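Local coordinates for protein alpha-1,2-mannosidase (Bacteroides thetaiotaomicron, PDB 2WW2) that hydrolyses alpha-mannosidic bonds with inversion at the anomeric carbon, as a calcium-dependent glycoside hydrolase of family 92, at residues V32-W41 with L124-F133; Q143-S154 with A212-V223. One frame throughout, in Å; residues are numbered along the deposited sequence.

Interaction 1: residues V32-W41 with L124-F133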
loop_
_atom_site.group_PDB
_atom_site.type_symbol
_atom_site.label_atom_id
_atom_site.label_comp_id
_atom_site.label_asym_id
_atom_site.label_seq_id
_atom_site.Cartn_x
_atom_site.Cartn_y
_atom_site.Cartn_z
ATOM N N VAL A 32 -39.232 -0.727 2.105
ATOM C CA VAL A 32 -40.465 -0.976 2.847
ATOM C C VAL A 32 -41.158 -2.162 2.167
ATOM O O VAL A 32 -41.458 -2.131 0.958
ATOM C CB VAL A 32 -41.369 0.251 2.811
ATOM C CG1 VAL A 32 -42.712 -0.030 3.537
ATOM C CG2 VAL A 32 -40.646 1.441 3.450
ATOM N N ALA A 33 -41.382 -3.238 2.918
ATOM C CA ALA A 33 -41.820 -4.473 2.275
ATOM C C ALA A 33 -42.359 -5.452 3.305
ATOM O O ALA A 33 -42.329 -5.179 4.498
ATOM C CB ALA A 33 -40.618 -5.136 1.538
ATOM N N VAL A 34 -42.848 -6.590 2.830
ATOM C CA VAL A 34 -42.948 -7.779 3.679
ATOM C C VAL A 34 -41.970 -8.777 3.068
ATOM O O VAL A 34 -41.539 -8.596 1.934
ATOM C CB VAL A 34 -44.385 -8.366 3.774
ATOM C CG1 VAL A 34 -45.316 -7.404 4.511
ATOM C CG2 VAL A 34 -44.959 -8.699 2.374
ATOM N N PRO A 35 -41.609 -9.829 3.815
ATOM C CA PRO A 35 -40.572 -10.722 3.299
ATOM C C PRO A 35 -40.905 -11.294 1.918
ATOM O O PRO A 35 -42.039 -11.732 1.675
ATOM C CB PRO A 35 -40.518 -11.833 4.361
ATOM C CG PRO A 35 -40.928 -11.097 5.647
ATOM C CD PRO A 35 -42.021 -10.184 5.188
ATOM N N TRP A 36 -39.904 -11.295 1.042
ATOM C CA TRP A 36 -40.037 -11.756 -0.365
ATOM C C TRP A 36 -41.178 -11.095 -1.152
ATOM O O TRP A 36 -41.672 -11.660 -2.124
ATOM C CB TRP A 36 -40.170 -13.286 -0.442
ATOM C CG TRP A 36 -39.103 -13.989 0.354
ATOM C CD1 TRP A 36 -37.789 -14.185 -0.006
ATOM C CD2 TRP A 36 -39.251 -14.537 1.663
ATOM N NE1 TRP A 36 -37.119 -14.849 1.004
ATOM C CE2 TRP A 36 -37.992 -15.064 2.044
ATOM C CE3 TRP A 36 -40.328 -14.645 2.549
ATOM C CZ2 TRP A 36 -37.786 -15.695 3.271
ATOM C CZ3 TRP A 36 -40.121 -15.270 3.782
ATOM C CH2 TRP A 36 -38.855 -15.780 4.129
ATOM N N GLY A 37 -41.608 -9.915 -0.734
ATOM C CA GLY A 37 -42.764 -9.303 -1.373
ATOM C C GLY A 37 -42.546 -8.986 -2.850
ATOM O O GLY A 37 -41.469 -8.562 -3.251
ATOM N N MET A 38 -43.598 -9.172 -3.646
ATOM C CA MET A 38 -43.513 -8.926 -5.084
ATOM C C MET A 38 -43.185 -7.475 -5.391
ATOM O O MET A 38 -42.419 -7.211 -6.295
ATOM C CB MET A 38 -44.827 -9.305 -5.782
ATOM C CG MET A 38 -44.753 -9.152 -7.322
ATOM S SD MET A 38 -46.300 -9.670 -8.115
ATOM C CE MET A 38 -47.216 -8.147 -8.068
ATOM N N ASN A 39 -43.741 -6.532 -4.626
ATOM C CA ASN A 39 -43.438 -5.122 -4.855
ATOM C C ASN A 39 -42.808 -4.548 -3.591
ATOM O O ASN A 39 -43.318 -4.801 -2.485
ATOM C CB ASN A 39 -44.709 -4.316 -5.196
ATOM C CG ASN A 39 -45.427 -4.819 -6.454
ATOM O OD1 ASN A 39 -46.678 -4.931 -6.488
ATOM N ND2 ASN A 39 -44.665 -5.088 -7.492
ATOM N N PHE A 40 -41.712 -3.814 -3.741
ATOM C CA PHE A 40 -41.114 -3.067 -2.609
ATOM C C PHE A 40 -41.409 -1.599 -2.793
ATOM O O PHE A 40 -41.717 -1.158 -3.913
ATOM C CB PHE A 40 -39.596 -3.195 -2.545
ATOM C CG PHE A 40 -39.075 -4.600 -2.257
ATOM C CD1 PHE A 40 -39.920 -5.602 -1.789
ATOM C CD2 PHE A 40 -37.711 -4.881 -2.435
ATOM C CE1 PHE A 40 -39.438 -6.891 -1.514
ATOM C CE2 PHE A 40 -37.195 -6.173 -2.163
ATOM C CZ PHE A 40 -38.053 -7.172 -1.713
ATOM N N TRP A 41 -41.271 -0.830 -1.711
ATOM C CA TRP A 41 -41.471 0.618 -1.774
ATOM C C TRP A 41 -40.249 1.305 -1.166
ATOM O O TRP A 41 -39.638 0.773 -0.230
ATOM C CB TRP A 41 -42.790 1.032 -1.068
ATOM C CG TRP A 41 -43.976 0.657 -1.940
ATOM C CD1 TRP A 41 -44.557 -0.588 -2.062
ATOM C CD2 TRP A 41 -44.643 1.509 -2.875
ATOM N NE1 TRP A 41 -45.562 -0.537 -3.020
ATOM C CE2 TRP A 41 -45.625 0.734 -3.531
ATOM C CE3 TRP A 41 -44.503 2.863 -3.223
ATOM C CZ2 TRP A 41 -46.483 1.274 -4.493
ATOM C CZ3 TRP A 41 -45.353 3.392 -4.189
ATOM C CH2 TRP A 41 -46.325 2.599 -4.806
ATOM N N LEU A 124 -45.686 5.529 4.550
ATOM C CA LEU A 124 -46.217 4.454 3.741
ATOM C C LEU A 124 -45.809 3.115 4.338
ATOM O O LEU A 124 -44.725 2.975 4.904
ATOM C CB LEU A 124 -45.697 4.563 2.300
ATOM C CG LEU A 124 -44.184 4.509 2.086
ATOM C CD1 LEU A 124 -43.905 3.899 0.750
ATOM C CD2 LEU A 124 -43.533 5.885 2.169
ATOM N N SER A 125 -46.671 2.122 4.160
ATOM C CA SER A 125 -46.421 0.774 4.629
ATOM C C SER A 125 -46.826 -0.146 3.492
ATOM O O SER A 125 -47.746 0.169 2.741
ATOM C CB SER A 125 -47.270 0.491 5.883
ATOM O OG SER A 125 -46.751 1.223 6.996
ATOM N N ALA A 126 -46.144 -1.278 3.350
ATOM C CA ALA A 126 -46.400 -2.149 2.209
ATOM C C ALA A 126 -47.043 -3.473 2.611
ATOM O O ALA A 126 -46.830 -3.967 3.718
ATOM C CB ALA A 126 -45.087 -2.408 1.461
ATOM N N THR A 127 -47.806 -4.056 1.698
ATOM C CA THR A 127 -48.201 -5.444 1.813
ATOM C C THR A 127 -47.316 -6.144 0.774
ATOM O O THR A 127 -46.395 -5.520 0.258
ATOM C CB THR A 127 -49.701 -5.628 1.461
ATOM O OG1 THR A 127 -49.946 -5.173 0.123
ATOM C CG2 THR A 127 -50.601 -4.827 2.440
ATOM N N SER A 128 -47.592 -7.409 0.450
ATOM C CA SER A 128 -46.806 -8.121 -0.571
ATOM C C SER A 128 -46.841 -7.391 -1.915
ATOM O O SER A 128 -45.824 -7.278 -2.599
ATOM C CB SER A 128 -47.361 -9.540 -0.779
ATOM O OG SER A 128 -47.139 -10.338 0.383
ATOM N N ARG A 129 -48.025 -6.917 -2.295
ATOM C CA ARG A 129 -48.224 -6.361 -3.631
ATOM C C ARG A 129 -48.786 -4.937 -3.633
ATOM O O ARG A 129 -48.858 -4.308 -4.671
ATOM C CB ARG A 129 -49.110 -7.319 -4.444
ATOM C CG ARG A 129 -48.472 -8.704 -4.564
ATOM C CD ARG A 129 -49.399 -9.746 -5.266
ATOM N NE ARG A 129 -48.797 -11.064 -5.127
ATOM C CZ ARG A 129 -48.882 -11.799 -4.027
ATOM N NH1 ARG A 129 -49.554 -11.347 -2.971
ATOM N NH2 ARG A 129 -48.292 -12.987 -3.983
ATOM N N GLY A 130 -49.124 -4.400 -2.465
ATOM C CA GLY A 130 -49.670 -3.047 -2.442
ATOM C C GLY A 130 -49.025 -2.184 -1.375
ATOM O O GLY A 130 -48.084 -2.624 -0.699
ATOM N N ALA A 131 -49.530 -0.954 -1.228
ATOM C CA ALA A 131 -49.034 -0.035 -0.188
ATOM C C ALA A 131 -50.140 0.919 0.209
ATOM O O ALA A 131 -51.071 1.152 -0.562
ATOM C CB ALA A 131 -47.818 0.767 -0.705
ATOM N N VAL A 132 -50.026 1.510 1.388
ATOM C CA VAL A 132 -50.964 2.554 1.785
ATOM C C VAL A 132 -50.138 3.699 2.336
ATOM O O VAL A 132 -49.182 3.446 3.052
ATOM C CB VAL A 132 -52.003 2.039 2.817
ATOM C CG1 VAL A 132 -52.898 3.175 3.308
ATOM C CG2 VAL A 132 -52.868 0.921 2.202
ATOM N N PHE A 133 -50.473 4.932 1.935
ATOM C CA PHE A 133 -49.814 6.151 2.402
ATOM C C PHE A 133 -50.777 6.916 3.313
ATOM O O PHE A 133 -52.001 6.847 3.121
ATOM C CB PHE A 133 -49.535 7.116 1.231
ATOM C CG PHE A 133 -48.452 6.671 0.271
ATOM C CD1 PHE A 133 -47.263 7.398 0.155
ATOM C CD2 PHE A 133 -48.633 5.552 -0.531
ATOM C CE1 PHE A 133 -46.266 7.003 -0.738
ATOM C CE2 PHE A 133 -47.625 5.150 -1.430
ATOM C CZ PHE A 133 -46.453 5.876 -1.537
HETATM O O HOH W 1 -44.354 -2.789 4.988
HETATM O O HOH W 2 -43.649 -6.160 -0.090
HETATM O O HOH W 3 -44.772 -11.724 0.374
HETATM O O HOH W 4 -45.995 -3.608 -2.255
HETATM O O HOH W 5 -47.471 -1.821 -4.944
#
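Asn-39 O accepts from water 2 (2.8 Å), which also donates to Thr-127 O across the contact and accepts from Val-34 N; water 4 lies 2.9 Å from the same Asn-39 O. The direct bond runs from Asn-39 N to Ser-128 O, 3.0 Å and nearly straight (172°). Here segment 32-41, a loop reversed by a type II turn from Val-34 to Gly-37 that runs into strand 40-44, packs against the beta hairpin 124-133 of the family 92 N-terminal domain. Thr-127 OG1 accepts from Gly-130 N at the hairpin's tip, an ST motif, and is also hydrogen-bonded to Glu-250.

The apolar half of the contact gathers round Trp-41, whose CG stands anti to the carbonyl carbon (chi1 -75°), laying the indole across the hairpin strands. Ala-131 CB sits over the five-membered ring, 3.6 Å from its centroid, in a CH-pi contact. Phe-133 turns its edge to the face of the six-membered ring in an offset edge-to-face pair, planes at 85°. Leu-124 CD1 touches the stem, 3.6 Å from Trp-41 CB. In the indole plane, NE1 donates to water 5, which passes a bond on to Arg-129 O. With a leucine in place of Trp-41, Ala-131 and Phe-133 would probably lose the flat surface they pack on, and water 5 its indole donor.

Met-38 crosses Arg-129 at about a right angle, its CE 3.8 Å from Arg-129 CG, while the guanidinium salt-bridges the same Glu-250. At the turn, Val-34 CG2 presses within 3.4 Å of Ser-128 OG, and that hydroxyl donates to water 3, which donates to Pro-35 O.

Interaction 2: residues Q143-S154 with A212-V223; sequences QYVVVDAYNGGS and ADYTCAYLKFDV
Between the antiparallel pairs Asp-148 with Cys-216 and Ser-154 with Ala-212 the register slips by two: five residues, 149-153, face three, 213-215, dividing the contact into two ladders. Side chains and turns fill the break. Tyr-214 OH donates to Asp-148 OD2 across 2.7 Å, arriving from above the carboxylate plane; both side chains leave with CG anti to the backbone N, which brings them together at about a right angle. The ring edge of Tyr-214 meets Asp-148 OD1 and Tyr-150 O. OD1 itself accepts from Tyr-150 N, closing an Asx turn, while Arg-96 and Asn-48 also bind OD2, so both oxygens of the buried carboxylate have partners. A hydroxyl relay follows: Thr-215 OG1 donates to Ser-154 OG (2.8 Å), which donates to Tyr-150 O. Beyond it, Gly-152 N bonds to Asp-213 OD1 and Gly-153 N to Asp-213 O; both glycines have backbone angles that would jam a CB against the preceding carbonyl.

At the far end Gln-143 reads the backbone of Val-223 with its whole amide. OE1 accepts from Val-223 N at 2.8 Å, and NE2 donates to a lone pair of Val-223 O, in the plane of that carbonyl, at 3.2 Å. The methylenes of Lys-220 pass obliquely along Tyr-144, CE lying 3.6 Å from its OH.

Strand 143-148 is flanked on its other edge by strand 80-86, and 216-221 by 194-198; on the face bearing Val-145, Val-147 and Leu-219, Phe-188 and Met-186 of strand 182-188 pack, with Ile-156 and Ile-158 of strand 154-159 against Ala-217.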
loop_
_atom_site.group_PDB
_atom_site.type_symbol
_atom_site.label_atom_id
_atom_site.label_comp_id
_atom_site.label_asym_id
_atom_site.label_seq_id
_atom_site.Cartn_x
_atom_site.Cartn_y
_atom_site.Cartn_z
ATOM N N GLN A 143 -52.421 21.553 -2.153
ATOM C CA GLN A 143 -52.206 20.155 -1.811
ATOM C C GLN A 143 -52.231 19.318 -3.086
ATOM O O GLN A 143 -53.261 19.245 -3.753
ATOM C CB GLN A 143 -53.342 19.669 -0.897
ATOM C CG GLN A 143 -53.553 20.489 0.384
ATOM C CD GLN A 143 -54.755 19.992 1.189
ATOM O OE1 GLN A 143 -55.491 19.125 0.728
ATOM N NE2 GLN A 143 -54.968 20.560 2.390
ATOM N N TYR A 144 -51.117 18.681 -3.420
ATOM C CA TYR A 144 -51.065 17.825 -4.600
ATOM C C TYR A 144 -50.510 16.446 -4.313
ATOM O O TYR A 144 -49.770 16.247 -3.367
ATOM C CB TYR A 144 -50.146 18.421 -5.651
ATOM C CG TYR A 144 -50.499 19.813 -6.112
ATOM C CD1 TYR A 144 -51.423 20.020 -7.136
ATOM C CD2 TYR A 144 -49.879 20.916 -5.547
ATOM C CE1 TYR A 144 -51.728 21.306 -7.569
ATOM C CE2 TYR A 144 -50.175 22.196 -5.969
ATOM C CZ TYR A 144 -51.095 22.384 -6.976
ATOM O OH TYR A 144 -51.361 23.660 -7.386
ATOM N N VAL A 145 -50.844 15.503 -5.182
ATOM C CA VAL A 145 -50.072 14.284 -5.302
ATOM C C VAL A 145 -49.735 14.146 -6.780
ATOM O O VAL A 145 -50.615 14.312 -7.632
ATOM C CB VAL A 145 -50.890 13.060 -4.827
ATOM C CG1 VAL A 145 -50.134 11.749 -5.131
ATOM C CG2 VAL A 145 -51.258 13.204 -3.332
ATOM N N VAL A 146 -48.471 13.849 -7.082
ATOM C CA VAL A 146 -48.054 13.566 -8.444
ATOM C C VAL A 146 -47.779 12.077 -8.566
ATOM O O VAL A 146 -47.096 11.487 -7.709
ATOM C CB VAL A 146 -46.777 14.330 -8.839
ATOM C CG1 VAL A 146 -46.229 13.826 -10.199
ATOM C CG2 VAL A 146 -47.051 15.838 -8.873
ATOM N N VAL A 147 -48.294 11.494 -9.647
ATOM C CA VAL A 147 -48.030 10.116 -9.983
ATOM C C VAL A 147 -47.114 10.123 -11.216
ATOM O O VAL A 147 -47.385 10.807 -12.201
ATOM C CB VAL A 147 -49.321 9.347 -10.282
ATOM C CG1 VAL A 147 -49.014 7.949 -10.739
ATOM C CG2 VAL A 147 -50.243 9.298 -9.027
ATOM N N ASP A 148 -46.016 9.385 -11.132
ATOM C CA ASP A 148 -44.986 9.404 -12.163
ATOM C C ASP A 148 -44.890 7.969 -12.650
ATOM O O ASP A 148 -44.526 7.071 -11.890
ATOM C CB ASP A 148 -43.672 9.920 -11.549
ATOM C CG ASP A 148 -42.507 9.930 -12.536
ATOM O OD1 ASP A 148 -42.436 9.033 -13.405
ATOM O OD2 ASP A 148 -41.656 10.845 -12.431
ATOM N N ALA A 149 -45.263 7.741 -13.915
ATOM C CA ALA A 149 -45.313 6.385 -14.449
ATOM C C ALA A 149 -44.036 6.021 -15.206
ATOM O O ALA A 149 -43.983 4.998 -15.900
ATOM C CB ALA A 149 -46.586 6.191 -15.345
ATOM N N TYR A 150 -43.020 6.868 -15.054
ATOM C CA TYR A 150 -41.660 6.647 -15.571
ATOM C C TYR A 150 -41.620 6.773 -17.095
ATOM O O TYR A 150 -42.647 7.039 -17.730
ATOM C CB TYR A 150 -41.143 5.272 -15.149
ATOM C CG TYR A 150 -39.861 5.297 -14.345
ATOM C CD1 TYR A 150 -38.662 4.850 -14.894
ATOM C CD2 TYR A 150 -39.849 5.756 -13.035
ATOM C CE1 TYR A 150 -37.482 4.843 -14.148
ATOM C CE2 TYR A 150 -38.664 5.769 -12.277
ATOM C CZ TYR A 150 -37.494 5.293 -12.851
ATOM O OH TYR A 150 -36.320 5.249 -12.133
ATOM N N ASN A 151 -40.442 6.585 -17.683
ATOM C CA ASN A 151 -40.335 6.622 -19.143
ATOM C C ASN A 151 -40.285 5.221 -19.743
ATOM O O ASN A 151 -40.498 4.236 -19.036
ATOM C CB ASN A 151 -39.151 7.475 -19.614
ATOM C CG ASN A 151 -37.808 6.884 -19.221
ATOM O OD1 ASN A 151 -37.722 6.073 -18.306
ATOM N ND2 ASN A 151 -36.748 7.293 -19.916
ATOM N N GLY A 152 -40.045 5.132 -21.051
ATOM C CA GLY A 152 -40.071 3.838 -21.742
ATOM C C GLY A 152 -41.436 3.435 -22.304
ATOM O O GLY A 152 -41.623 2.289 -22.722
ATOM N N GLY A 153 -42.397 4.359 -22.309
ATOM C CA GLY A 153 -43.728 4.066 -22.861
ATOM C C GLY A 153 -44.728 3.680 -21.780
ATOM O O GLY A 153 -44.987 2.495 -21.551
ATOM N N SER A 154 -45.283 4.681 -21.113
ATOM C CA SER A 154 -46.204 4.457 -19.999
ATOM C C SER A 154 -47.541 5.135 -20.297
ATOM O O SER A 154 -47.677 5.859 -21.297
ATOM C CB SER A 154 -45.604 5.018 -18.712
ATOM O OG SER A 154 -45.220 6.369 -18.898
ATOM N N ALA A 212 -47.435 8.274 -23.404
ATOM C CA ALA A 212 -46.262 8.790 -24.103
ATOM C C ALA A 212 -45.053 8.040 -23.590
ATOM O O ALA A 212 -45.181 7.131 -22.767
ATOM C CB ALA A 212 -46.096 10.276 -23.833
ATOM N N ASP A 213 -43.878 8.424 -24.066
ATOM C CA ASP A 213 -42.643 7.875 -23.520
ATOM C C ASP A 213 -42.622 8.037 -21.991
ATOM O O ASP A 213 -42.453 7.061 -21.246
ATOM C CB ASP A 213 -41.448 8.587 -24.155
ATOM C CG ASP A 213 -40.111 8.193 -23.525
ATOM O OD1 ASP A 213 -39.879 6.985 -23.260
ATOM O OD2 ASP A 213 -39.288 9.109 -23.324
ATOM N N TYR A 214 -42.792 9.279 -21.541
ATOM C CA TYR A 214 -42.766 9.624 -20.117
ATOM C C TYR A 214 -44.115 10.259 -19.790
ATOM O O TYR A 214 -44.529 11.202 -20.472
ATOM C CB TYR A 214 -41.636 10.632 -19.857
ATOM C CG TYR A 214 -41.480 11.094 -18.410
ATOM C CD1 TYR A 214 -41.685 10.221 -17.338
ATOM C CD2 TYR A 214 -41.094 12.398 -18.123
ATOM C CE1 TYR A 214 -41.532 10.668 -15.999
ATOM C CE2 TYR A 214 -40.932 12.838 -16.823
ATOM C CZ TYR A 214 -41.143 11.971 -15.762
ATOM O OH TYR A 214 -40.980 12.453 -14.471
ATOM N N THR A 215 -44.802 9.765 -18.758
ATOM C CA THR A 215 -46.072 10.359 -18.339
ATOM C C THR A 215 -46.133 10.555 -16.830
ATOM O O THR A 215 -45.586 9.746 -16.072
ATOM C CB THR A 215 -47.298 9.497 -18.741
ATOM O OG1 THR A 215 -47.238 8.200 -18.121
ATOM C CG2 THR A 215 -47.376 9.319 -20.262
ATOM N N CYS A 216 -46.808 11.629 -16.420
ATOM C CA CYS A 216 -47.146 11.891 -15.031
ATOM C C CYS A 216 -48.580 12.416 -14.963
ATOM O O CYS A 216 -49.180 12.811 -15.982
ATOM C CB CYS A 216 -46.189 12.933 -14.421
ATOM S SG CYS A 216 -44.402 12.476 -14.465
ATOM N N ALA A 217 -49.140 12.425 -13.762
ATOM C CA ALA A 217 -50.477 12.985 -13.569
ATOM C C ALA A 217 -50.452 13.664 -12.234
ATOM O O ALA A 217 -49.684 13.261 -11.343
ATOM C CB ALA A 217 -51.529 11.894 -13.572
ATOM N N TYR A 218 -51.265 14.695 -12.088
ATOM C CA TYR A 218 -51.407 15.318 -10.776
ATOM C C TYR A 218 -52.856 15.332 -10.349
ATOM O O TYR A 218 -53.763 15.358 -11.175
ATOM C CB TYR A 218 -50.819 16.740 -10.751
ATOM C CG TYR A 218 -51.743 17.815 -11.281
ATOM C CD1 TYR A 218 -52.715 18.393 -10.453
ATOM C CD2 TYR A 218 -51.653 18.251 -12.599
ATOM C CE1 TYR A 218 -53.555 19.380 -10.925
ATOM C CE2 TYR A 218 -52.507 19.236 -13.080
ATOM C CZ TYR A 218 -53.445 19.795 -12.228
ATOM O OH TYR A 218 -54.291 20.771 -12.690
ATOM N N LEU A 219 -53.044 15.312 -9.036
ATOM C CA LEU A 219 -54.330 15.431 -8.403
ATOM C C LEU A 219 -54.169 16.502 -7.346
ATOM O O LEU A 219 -53.146 16.536 -6.663
ATOM C CB LEU A 219 -54.690 14.112 -7.720
ATOM C CG LEU A 219 -54.823 12.958 -8.713
ATOM C CD1 LEU A 219 -53.523 12.154 -8.751
ATOM C CD2 LEU A 219 -55.985 12.092 -8.317
ATOM N N LYS A 220 -55.156 17.394 -7.246
ATOM C CA LYS A 220 -55.145 18.448 -6.244
ATOM C C LYS A 220 -56.276 18.208 -5.244
ATOM O O LYS A 220 -57.389 17.843 -5.642
ATOM C CB LYS A 220 -55.325 19.807 -6.933
ATOM C CG LYS A 220 -55.174 21.017 -6.022
ATOM C CD LYS A 220 -55.345 22.291 -6.867
ATOM C CE LYS A 220 -54.742 23.512 -6.202
ATOM N NZ LYS A 220 -55.501 23.899 -4.982
ATOM N N PHE A 221 -56.005 18.413 -3.953
ATOM C CA PHE A 221 -56.985 18.112 -2.909
ATOM C C PHE A 221 -57.370 19.324 -2.073
ATOM O O PHE A 221 -56.799 20.402 -2.217
ATOM C CB PHE A 221 -56.484 16.977 -1.997
ATOM C CG PHE A 221 -56.185 15.711 -2.744
ATOM C CD1 PHE A 221 -57.189 14.789 -2.999
ATOM C CD2 PHE A 221 -54.915 15.478 -3.253
ATOM C CE1 PHE A 221 -56.916 13.631 -3.718
ATOM C CE2 PHE A 221 -54.632 14.337 -3.971
ATOM C CZ PHE A 221 -55.621 13.404 -4.206
ATOM N N ASP A 222 -58.356 19.131 -1.208
ATOM C CA ASP A 222 -58.753 20.162 -0.262
ATOM C C ASP A 222 -59.067 19.475 1.054
ATOM O O ASP A 222 -60.164 19.625 1.602
ATOM C CB ASP A 222 -59.975 20.924 -0.765
ATOM C CG ASP A 222 -60.236 22.172 0.034
ATOM O OD1 ASP A 222 -59.311 22.626 0.744
ATOM O OD2 ASP A 222 -61.359 22.702 -0.047
ATOM N N VAL A 223 -58.107 18.700 1.544
ATOM C CA VAL A 223 -58.259 17.995 2.809
ATOM C C VAL A 223 -58.443 19.011 3.936
ATOM O O VAL A 223 -57.644 19.940 4.066
ATOM C CB VAL A 223 -57.019 17.127 3.115
ATOM C CG1 VAL A 223 -57.224 16.363 4.445
ATOM C CG2 VAL A 223 -56.732 16.151 1.954
HETATM O O HOH W 6 -55.185 22.415 -2.476
HETATM O O HOH W 7 -37.751 10.131 -21.290
#

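Both interactions belong to the family 92 N-terminal domain, an all-beta region whose clan assignment is consistent with a galactose-mutarotase-like fold. They come in series: interaction 1 ends partway along strand 130-136, and the next strand, 143-148, opens interaction 2. Their centres are 20 Å apart and their nearest atoms about 7 Å, so they do not touch. Strands bridge them: 60-67 pairs with both 40-44 and 80-86, and 80-86 pairs with 143-148. Interaction 1 packs a loop on a hairpin close to helix 256-271, whereas interaction 2 is strand pairing farther out, its centre about 32 Å from the centre of the chain against about 17 Å for interaction 1.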